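Local coordinates for DMATS type aromatic prenyltransferase (Streptomyces coelicolor, PDB 6ZS0), which probably catalyses prenylation of L-tryptophan, moving a dimethylallyl group from dimethylallyl diphosphate to C5 of the indole ring, at residues A[45-50]-A[346-351]; A[110-115]-A[197-202]; A[147-152]-A[190-195]. All blocks are in the same frame, centred on the assembly; numbering follows the deposited sequence. Where two conformers were deposited one is given.

Interaction 1 (A[45-50]-A[346-351]); sequences RPLSLA and EAYTVR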
loop_
_atom_site.group_PDB
_atom_site.type_symbol
_atom_site.label_atom_id
_atom_site.label_comp_id
_atom_site.label_asym_id
_atom_site.label_seq_id
_atom_site.Cartn_x
_atom_site.Cartn_y
_atom_site.Cartn_z
ATOM N N ARG A 45 4.929 17.066 -14.220
ATOM C CA ARG A 45 3.613 17.200 -14.891
ATOM C C ARG A 45 2.740 18.173 -14.124
ATOM O O ARG A 45 2.476 17.960 -12.955
ATOM C CB ARG A 45 2.918 15.851 -14.975
ATOM C CG ARG A 45 1.743 15.836 -15.931
ATOM C CD ARG A 45 1.057 14.482 -15.922
ATOM N NE ARG A 45 -0.125 14.452 -16.779
ATOM C CZ ARG A 45 -0.122 14.231 -18.085
ATOM N NH1 ARG A 45 1.021 14.030 -18.723
ATOM N NH2 ARG A 45 -1.268 14.221 -18.754
ATOM N N PRO A 46 2.243 19.273 -14.726
ATOM C CA PRO A 46 1.322 20.155 -14.028
ATOM C C PRO A 46 0.033 19.441 -13.633
ATOM O O PRO A 46 -0.444 18.628 -14.382
ATOM C CB PRO A 46 1.025 21.261 -15.042
ATOM C CG PRO A 46 2.238 21.245 -15.909
ATOM C CD PRO A 46 2.577 19.783 -16.056
ATOM N N LEU A 47 -0.518 19.805 -12.477
ATOM C CA LEU A 47 -1.773 19.180 -11.966
ATOM C C LEU A 47 -2.976 19.656 -12.783
ATOM O O LEU A 47 -4.023 19.038 -12.666
ATOM C CB LEU A 47 -1.939 19.492 -10.478
ATOM C CG LEU A 47 -0.999 18.740 -9.518
ATOM C CD1 LEU A 47 -1.409 19.000 -8.087
ATOM C CD2 LEU A 47 -0.958 17.248 -9.763
ATOM N N SER A 48 -2.819 20.688 -13.606
ATOM C CA SER A 48 -3.874 21.211 -14.502
ATOM C C SER A 48 -4.093 20.256 -15.673
ATOM O O SER A 48 -5.126 20.420 -16.355
ATOM C CB SER A 48 -3.545 22.589 -14.978
ATOM O OG SER A 48 -2.320 22.578 -15.653
ATOM N N LEU A 49 -3.144 19.354 -15.944
ATOM C CA LEU A 49 -3.295 18.316 -16.984
ATOM C C LEU A 49 -4.054 17.127 -16.395
ATOM O O LEU A 49 -3.991 16.906 -15.165
ATOM C CB LEU A 49 -1.932 17.860 -17.508
ATOM C CG LEU A 49 -1.033 18.918 -18.157
ATOM C CD1 LEU A 49 0.041 18.254 -18.990
ATOM C CD2 LEU A 49 -1.795 19.884 -19.003
ATOM N N ALA A 50 -4.761 16.392 -17.242
ATOM C CA ALA A 50 -5.356 15.086 -16.870
ATOM C C ALA A 50 -4.277 14.217 -16.238
ATOM O O ALA A 50 -3.097 14.363 -16.550
ATOM C CB ALA A 50 -5.937 14.426 -18.091
ATOM N N GLU A 346 -4.823 12.456 -3.409
ATOM C CA GLU A 346 -5.943 13.260 -3.983
ATOM C C GLU A 346 -5.381 14.468 -4.747
ATOM O O GLU A 346 -5.979 15.543 -4.718
ATOM C CB GLU A 346 -6.960 13.552 -2.868
ATOM C CG GLU A 346 -7.647 12.260 -2.409
ATOM C CD GLU A 346 -8.971 12.371 -1.681
ATOM O OE1 GLU A 346 -9.470 13.478 -1.547
ATOM O OE2 GLU A 346 -9.488 11.322 -1.248
ATOM N N ALA A 347 -4.330 14.257 -5.525
ATOM C CA ALA A 347 -3.740 15.303 -6.380
ATOM C C ALA A 347 -4.737 15.717 -7.466
ATOM O O ALA A 347 -4.529 16.813 -8.050
ATOM C CB ALA A 347 -2.462 14.815 -7.007
ATOM N N TYR A 348 -5.710 14.860 -7.796
ATOM C CA TYR A 348 -6.674 15.101 -8.896
ATOM C C TYR A 348 -8.079 15.239 -8.320
ATOM O O TYR A 348 -9.033 15.116 -9.083
ATOM C CB TYR A 348 -6.516 14.004 -9.935
ATOM C CG TYR A 348 -5.189 14.038 -10.627
ATOM C CD1 TYR A 348 -4.850 15.097 -11.468
ATOM C CD2 TYR A 348 -4.241 13.051 -10.419
ATOM C CE1 TYR A 348 -3.619 15.142 -12.098
ATOM C CE2 TYR A 348 -3.018 13.074 -11.062
ATOM C CZ TYR A 348 -2.700 14.123 -11.911
ATOM O OH TYR A 348 -1.480 14.157 -12.518
ATOM N N THR A 349 -8.195 15.507 -7.030
ATOM C CA THR A 349 -9.501 15.701 -6.360
ATOM C C THR A 349 -9.519 17.140 -5.847
ATOM O O THR A 349 -8.982 17.379 -4.752
ATOM C CB THR A 349 -9.726 14.598 -5.320
ATOM O OG1 THR A 349 -9.504 13.340 -5.983
ATOM C CG2 THR A 349 -11.117 14.616 -4.731
ATOM N N VAL A 350 -10.051 18.048 -6.678
ATOM C CA VAL A 350 -10.011 19.534 -6.491
ATOM C C VAL A 350 -11.443 20.059 -6.412
ATOM O O VAL A 350 -12.292 19.570 -7.183
ATOM C CB VAL A 350 -9.253 20.232 -7.640
ATOM N N ARG A 351 -11.676 21.026 -5.525
ATOM C CA ARG A 351 -12.909 21.859 -5.494
ATOM C C ARG A 351 -13.091 22.512 -6.864
ATOM O O ARG A 351 -12.161 23.121 -7.381
ATOM C CB ARG A 351 -12.807 22.929 -4.404
HETATM O O HOH W 1 -1.450 16.015 -14.402
HETATM O O HOH W 2 -5.327 18.377 -10.348
#
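Tyr348 brings its ring up to segment 45-50, and Leu47 of that segment reaches back to the ring and to Ala347. These three residues bury most of the contact. Tyr348 CE1 lies 3.6 Å from Leu49 O. Leu47 O stands at the ring edge, near its plane. Leu47 works through both methyls. Its CD2 touches Tyr348 CE1 at 4.1 Å and Ala347 CB at 4.0 Å, while its CD1 faces Ala347 O. Ala347 CB also lies above one face of the tyrosine ring, offset toward the rim.

Tyr348 CG is anti to its carbonyl carbon (chi1 -66°), which points the ring toward 45-50 while Ala347 CB stays over that face. There Tyr348 OH meets water 1 at 2.6 Å, in the plane of the ring. Water 1 shares its protons among several acceptors, Pro46 O and Leu49 O included, and takes a weak bond from Arg45 NE. Arg45 grips Ala50 O side-on with NE and NH2, which ties the two ends of segment 45-50 together. Water 2 donates to Leu47 O at 2.7 Å and to Ala347 O at 2.9 Å. The polar link between the segments therefore runs through water. A valine in place of Tyr348 would probably leave water 1 without its hydroxyl partner and open a gap beside Leu47.

Both segments are built on type I beta turns, Pro46 to Leu49 and Glu346 to Thr349. Asp60 holds the second turn through Tyr348 N and Thr349 OG1. Helix 6-20 packs against both segments: Phe9 touches Leu47 and Ala347, and Leu6 touches Leu47 and Tyr348. Segment 45-50 lies between helix 25-39 and strand 64-70. The loop holding Tyr348 follows strand 338-344, the last of the barrel.

Interaction 2 (A[110-115]-A[197-202]); sequences HFTTDA and NWTEPR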
loop_
_atom_site.group_PDB
_atom_site.type_symbol
_atom_site.label_atom_id
_atom_site.label_comp_id
_atom_site.label_asym_id
_atom_site.label_seq_id
_atom_site.Cartn_x
_atom_site.Cartn_y
_atom_site.Cartn_z
ATOM N N HIS A 110 22.551 -0.222 -2.261
ATOM C CA HIS A 110 23.280 -1.506 -2.388
ATOM C C HIS A 110 22.501 -2.639 -1.697
ATOM O O HIS A 110 23.169 -3.614 -1.260
ATOM C CB HIS A 110 24.723 -1.347 -1.858
ATOM C CG HIS A 110 25.333 0.005 -2.095
ATOM N ND1 HIS A 110 25.832 0.399 -3.324
ATOM C CD2 HIS A 110 25.529 1.052 -1.264
ATOM C CE1 HIS A 110 26.305 1.630 -3.232
ATOM N NE2 HIS A 110 26.126 2.054 -1.982
ATOM N N PHE A 111 21.159 -2.555 -1.623
ATOM C CA PHE A 111 20.304 -3.710 -1.242
ATOM C C PHE A 111 20.425 -4.765 -2.348
ATOM O O PHE A 111 20.834 -4.457 -3.491
ATOM C CB PHE A 111 18.859 -3.308 -0.919
ATOM C CG PHE A 111 18.099 -2.606 -2.010
ATOM C CD1 PHE A 111 17.961 -1.231 -1.996
ATOM C CD2 PHE A 111 17.478 -3.323 -3.019
ATOM C CE1 PHE A 111 17.261 -0.578 -2.992
ATOM C CE2 PHE A 111 16.788 -2.659 -4.024
ATOM C CZ PHE A 111 16.684 -1.291 -4.008
ATOM N N THR A 112 20.143 -6.010 -2.007
ATOM C CA THR A 112 20.279 -7.156 -2.941
ATOM C C THR A 112 18.988 -7.251 -3.765
ATOM O O THR A 112 17.890 -7.090 -3.180
ATOM C CB THR A 112 20.650 -8.426 -2.164
ATOM O OG1 THR A 112 22.035 -8.263 -1.815
ATOM C CG2 THR A 112 20.439 -9.704 -2.945
ATOM N N THR A 113 19.118 -7.484 -5.065
ATOM C CA THR A 113 17.977 -7.595 -6.014
ATOM C C THR A 113 17.916 -8.999 -6.628
ATOM O O THR A 113 17.163 -9.167 -7.572
ATOM C CB THR A 113 18.072 -6.536 -7.118
ATOM O OG1 THR A 113 19.335 -6.705 -7.769
ATOM C CG2 THR A 113 17.923 -5.123 -6.590
ATOM N N ASP A 114 18.689 -9.955 -6.113
ATOM C CA ASP A 114 18.712 -11.354 -6.624
ATOM C C ASP A 114 17.301 -11.947 -6.562
ATOM O O ASP A 114 16.924 -12.626 -7.502
ATOM C CB ASP A 114 19.678 -12.257 -5.850
ATOM C CG ASP A 114 21.146 -12.012 -6.146
ATOM O OD1 ASP A 114 21.455 -11.228 -7.092
ATOM O OD2 ASP A 114 21.982 -12.614 -5.445
ATOM N N ALA A 115 16.548 -11.692 -5.496
ATOM C CA ALA A 115 15.191 -12.252 -5.308
ATOM C C ALA A 115 14.242 -11.660 -6.366
ATOM O O ALA A 115 13.434 -12.400 -6.941
ATOM C CB ALA A 115 14.714 -11.986 -3.906
ATOM N N ASN A 197 19.459 -5.485 2.773
ATOM C CA ASN A 197 20.849 -5.998 2.785
ATOM C C ASN A 197 20.853 -7.521 2.999
ATOM O O ASN A 197 21.946 -8.098 3.194
ATOM C CB ASN A 197 21.674 -5.264 3.830
ATOM C CG ASN A 197 21.256 -5.554 5.255
ATOM O OD1 ASN A 197 20.193 -6.138 5.503
ATOM N ND2 ASN A 197 22.112 -5.168 6.198
ATOM N N TRP A 198 19.680 -8.149 2.968
ATOM C CA TRP A 198 19.513 -9.623 3.056
ATOM C C TRP A 198 19.424 -10.175 1.627
ATOM O O TRP A 198 18.989 -9.413 0.718
ATOM C CB TRP A 198 18.293 -9.986 3.915
ATOM C CG TRP A 198 17.043 -9.244 3.539
ATOM C CD1 TRP A 198 16.151 -9.586 2.560
ATOM C CD2 TRP A 198 16.556 -8.015 4.107
ATOM N NE1 TRP A 198 15.143 -8.665 2.487
ATOM C CE2 TRP A 198 15.359 -7.685 3.419
ATOM C CE3 TRP A 198 17.003 -7.155 5.117
ATOM C CZ2 TRP A 198 14.605 -6.549 3.730
ATOM C CZ3 TRP A 198 16.270 -6.020 5.406
ATOM C CH2 TRP A 198 15.081 -5.724 4.725
ATOM N N THR A 199 19.874 -11.414 1.417
ATOM C CA THR A 199 19.660 -12.176 0.156
ATOM C C THR A 199 18.459 -13.120 0.365
ATOM O O THR A 199 17.761 -13.423 -0.644
ATOM C CB THR A 199 20.958 -12.865 -0.294
ATOM O OG1 THR A 199 21.934 -11.851 -0.557
ATOM C CG2 THR A 199 20.792 -13.718 -1.533
ATOM N N GLU A 200 18.193 -13.522 1.617
ATOM C CA GLU A 200 17.000 -14.324 2.002
ATOM C C GLU A 200 15.732 -13.542 1.656
ATOM O O GLU A 200 15.449 -12.509 2.258
ATOM C CB GLU A 200 17.008 -14.674 3.492
ATOM C CG GLU A 200 16.000 -15.751 3.862
ATOM C CD GLU A 200 16.025 -16.981 2.964
ATOM O OE1 GLU A 200 14.926 -17.495 2.631
ATOM O OE2 GLU A 200 17.144 -17.421 2.588
ATOM N N PRO A 201 14.921 -14.009 0.684
ATOM C CA PRO A 201 13.714 -13.279 0.295
ATOM C C PRO A 201 12.685 -13.127 1.433
ATOM O O PRO A 201 12.513 -14.042 2.213
ATOM C CB PRO A 201 13.128 -14.129 -0.851
ATOM C CG PRO A 201 13.734 -15.507 -0.663
ATOM C CD PRO A 201 15.110 -15.243 -0.095
ATOM N N ARG A 202 12.033 -11.970 1.486
ATOM C CA ARG A 202 10.812 -11.737 2.298
ATOM C C ARG A 202 9.639 -11.584 1.319
ATOM O O ARG A 202 9.521 -10.519 0.721
ATOM C CB ARG A 202 11.106 -10.556 3.213
ATOM C CG ARG A 202 12.465 -10.694 3.891
ATOM C CD ARG A 202 12.680 -9.753 5.055
ATOM N NE ARG A 202 13.959 -10.049 5.699
ATOM C CZ ARG A 202 14.577 -9.248 6.565
ATOM N NH1 ARG A 202 14.042 -8.083 6.902
ATOM N NH2 ARG A 202 15.738 -9.614 7.085
HETATM O O HOH W 3 17.154 -7.988 -0.656
#
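Thr112 and Thr199 meet where the contact is tightest. The methyl Thr112 CG2 lies 3.5 Å from Thr199 OG1. Thr112 CB comes equally near the backbone, 3.5 Å from Trp198 O. With Thr112 OG1 anti to the carbonyl carbon (chi1 -75°), CG2 is the branch turned to the Thr199 hydroxyl, and the two OG1 atoms stay 3.8 Å apart. Water 3 lies between Thr112 O and Trp198 O, 2.7 Å from the latter, with more acceptors in reach than it has protons. Further along, Ala115 CB packs on Pro201 CB at 4.1 Å.

The solvent side is looser. Asp114 approaches only the methyl of Thr199, with OD2 4.2 Å from Thr199 CG2. The CB of Asn197 points away from 110-115, and its backbone N is what lies nearest Phe111 CB.

The Trp198 ring packs closely within its own segment, with Arg202 CZ over the centre of one face, and Trp198 NE1 bonds to Asp194 O. Segment 110-115 leads from helix 91-109 into the first turn of helix 114-117, with Thr113 at the N-cap position. Segment 197-202 joins strands 191-195 and 202-209 of the barrel. Thr112 adds a backbone hydrogen bond to Gly196. Phe111 touches Met105 and Ala106 of helix 91-109 and Leu195 of strand 191-195, and Leu173 of helix 162-175 touches both Ala115 and Pro201.

Interaction 3 (A[147-152]-A[190-195]); sequences GVKVYL and FLALDL
Strands 147-152 and 191-195 are antiparallel neighbours in the beta-barrel, paired from Val148 with Leu195 to Leu152 with Leu191. Val150 and Leu193 bond to each other twice, with both N-O distances 2.9 Å. Leu152 and Leu191 also bond twice, though Leu191 N approaches Leu152 O from above the carbonyl plane. At the other end Leu195 N donates to Val148 O at 2.6 Å. Water 4 spans the rest of that pair: it takes a weak bond from Val148 N and shares its protons among acceptors that include Leu195 O and Asp194 OD1.

The chain is an ABBA prenyltransferase barrel, with helices packed outside its strands. Val148, Val150, Leu152, Leu191, Leu193 and Leu195 line the apolar face of this pair. Val150 CG2 meets Leu195 CD1 there at 3.7 Å, and Phe123 of helix 120-123 lies on Leu152 and Leu191. Lys149, Tyr151, Ala192 and Asp194 point the other way, consistent with the barrel interior.

On that face Lys149 NZ makes a salt bridge with Asp194 OD2 at 3.4 Å. A bend in the lysine chain (chi3 -36°) brings CE as well as NZ across to the carboxylate at a slant. Tyr151 turns its ring edge to the face of Phe190 in a T-shaped pair, planes at 85° and centroids 5.8 Å apart. Ala192 CB covers one face of the Tyr151 ring in a CH-pi contact, 4.1 Å from its centroid. Phe190 also meets Tyr206 edge-to-face, and its ring touches Trp135.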
loop_
_atom_site.group_PDB
_atom_site.type_symbol
_atom_site.label_atom_id
_atom_site.label_comp_id
_atom_site.label_asym_id
_atom_site.label_seq_id
_atom_site.Cartn_x
_atom_site.Cartn_y
_atom_site.Cartn_z
ATOM N N GLY A 147 13.561 1.331 3.639
ATOM C CA GLY A 147 13.199 -0.043 3.275
ATOM C C GLY A 147 12.553 0.009 1.909
ATOM O O GLY A 147 11.847 0.996 1.656
ATOM N N VAL A 148 12.841 -0.949 1.052
ATOM C CA VAL A 148 12.279 -0.994 -0.324
ATOM C C VAL A 148 11.443 -2.263 -0.488
ATOM O O VAL A 148 11.939 -3.351 -0.227
ATOM C CB VAL A 148 13.390 -0.890 -1.373
ATOM C CG1 VAL A 148 12.863 -1.053 -2.786
ATOM C CG2 VAL A 148 14.152 0.422 -1.230
ATOM N N LYS A 149 10.204 -2.106 -0.936
ATOM C CA LYS A 149 9.276 -3.207 -1.213
ATOM C C LYS A 149 8.834 -3.041 -2.664
ATOM O O LYS A 149 8.519 -1.904 -3.019
ATOM C CB LYS A 149 8.080 -3.102 -0.274
ATOM C CG LYS A 149 7.173 -4.317 -0.216
ATOM C CD LYS A 149 6.218 -4.262 0.960
ATOM C CE LYS A 149 6.836 -3.641 2.191
ATOM N NZ LYS A 149 6.054 -3.941 3.415
ATOM N N VAL A 150 8.851 -4.106 -3.443
ATOM C CA VAL A 150 8.379 -4.101 -4.843
ATOM C C VAL A 150 7.112 -4.930 -4.954
ATOM O O VAL A 150 7.116 -6.051 -4.470
ATOM C CB VAL A 150 9.490 -4.625 -5.764
ATOM C CG1 VAL A 150 9.061 -4.649 -7.202
ATOM C CG2 VAL A 150 10.725 -3.767 -5.583
ATOM N N TYR A 151 6.092 -4.378 -5.633
ATOM C CA TYR A 151 4.775 -5.001 -5.894
ATOM C C TYR A 151 4.690 -5.366 -7.366
ATOM O O TYR A 151 4.926 -4.508 -8.204
ATOM C CB TYR A 151 3.655 -4.042 -5.529
ATOM C CG TYR A 151 3.496 -3.798 -4.058
ATOM C CD1 TYR A 151 4.309 -2.898 -3.405
ATOM C CD2 TYR A 151 2.534 -4.473 -3.329
ATOM C CE1 TYR A 151 4.164 -2.667 -2.042
ATOM C CE2 TYR A 151 2.389 -4.261 -1.968
ATOM C CZ TYR A 151 3.210 -3.365 -1.329
ATOM O OH TYR A 151 3.049 -3.116 0.008
ATOM N N LEU A 152 4.392 -6.629 -7.619
ATOM C CA LEU A 152 4.259 -7.194 -8.975
ATOM C C LEU A 152 2.866 -7.794 -9.140
ATOM O O LEU A 152 2.153 -7.956 -8.118
ATOM C CB LEU A 152 5.352 -8.235 -9.171
ATOM C CG LEU A 152 6.777 -7.763 -8.919
ATOM C CD1 LEU A 152 7.713 -8.938 -8.855
ATOM C CD2 LEU A 152 7.195 -6.801 -10.017
ATOM N N PHE A 190 -1.533 -9.039 -5.882
ATOM C CA PHE A 190 -0.114 -8.629 -5.790
ATOM C C PHE A 190 0.728 -9.763 -5.268
ATOM O O PHE A 190 0.243 -10.538 -4.407
ATOM C CB PHE A 190 0.088 -7.469 -4.811
ATOM C CG PHE A 190 -0.793 -6.280 -5.067
ATOM C CD1 PHE A 190 -0.489 -5.382 -6.067
ATOM C CD2 PHE A 190 -1.895 -6.017 -4.268
ATOM C CE1 PHE A 190 -1.297 -4.288 -6.308
ATOM C CE2 PHE A 190 -2.714 -4.925 -4.515
ATOM C CZ PHE A 190 -2.415 -4.061 -5.543
ATOM N N LEU A 191 1.962 -9.853 -5.759
ATOM C CA LEU A 191 3.049 -10.480 -5.010
ATOM C C LEU A 191 4.104 -9.417 -4.753
ATOM O O LEU A 191 4.454 -8.659 -5.709
ATOM C CB LEU A 191 3.615 -11.645 -5.805
ATOM C CG LEU A 191 4.664 -12.470 -5.073
ATOM C CD1 LEU A 191 4.477 -13.938 -5.418
ATOM C CD2 LEU A 191 6.061 -12.005 -5.415
ATOM N N ALA A 192 4.576 -9.327 -3.524
ATOM C CA ALA A 192 5.538 -8.286 -3.144
ATOM C C ALA A 192 6.801 -8.909 -2.526
ATOM O O ALA A 192 6.737 -9.989 -1.931
ATOM C CB ALA A 192 4.903 -7.304 -2.226
ATOM N N LEU A 193 7.911 -8.237 -2.729
ATOM C CA LEU A 193 9.221 -8.602 -2.124
ATOM C C LEU A 193 9.719 -7.432 -1.300
ATOM O O LEU A 193 9.801 -6.356 -1.823
ATOM C CB LEU A 193 10.236 -8.924 -3.226
ATOM C CG LEU A 193 10.031 -10.227 -3.970
ATOM C CD1 LEU A 193 11.128 -10.401 -5.027
ATOM C CD2 LEU A 193 10.045 -11.400 -2.993
ATOM N N ASP A 194 10.101 -7.684 -0.056
ATOM C CA ASP A 194 10.809 -6.710 0.800
ATOM C C ASP A 194 12.307 -6.823 0.494
ATOM O O ASP A 194 12.836 -7.881 0.764
ATOM C CB ASP A 194 10.535 -7.008 2.272
ATOM C CG ASP A 194 9.692 -5.965 2.946
ATOM O OD1 ASP A 194 10.178 -4.822 3.073
ATOM O OD2 ASP A 194 8.564 -6.296 3.318
ATOM N N LEU A 195 12.928 -5.802 -0.108
ATOM C CA LEU A 195 14.377 -5.814 -0.501
ATOM C C LEU A 195 15.230 -4.989 0.485
ATOM O O LEU A 195 14.838 -3.865 0.872
ATOM C CB LEU A 195 14.533 -5.270 -1.923
ATOM C CG LEU A 195 13.658 -5.914 -2.995
ATOM C CD1 LEU A 195 13.863 -5.217 -4.325
ATOM C CD2 LEU A 195 13.942 -7.395 -3.116
HETATM O O HOH W 4 12.945 -3.321 2.961
#

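How the interactions relate
Interaction 3 belongs to the buried barrel wall; interactions 1 and 2 lie near the surface. Interaction 3 is held by direct backbone bonds, a salt bridge and ring contacts. The two surface contacts join loop segments, one of them running into a helix, through van der Waals touches and bridging waters. Segment 197-202 of interaction 2 follows strand 191-195 of interaction 3, and the two contacts touch: Phe111 CE1 packs on Val148 CG2 at 3.7 Å, and Arg202 O lies 3.0 Å from Asp194 N, probably hydrogen-bonded. Interaction 1 stands apart, its centre about 28 Å from that of interaction 3 and about 37 Å from that of interaction 2.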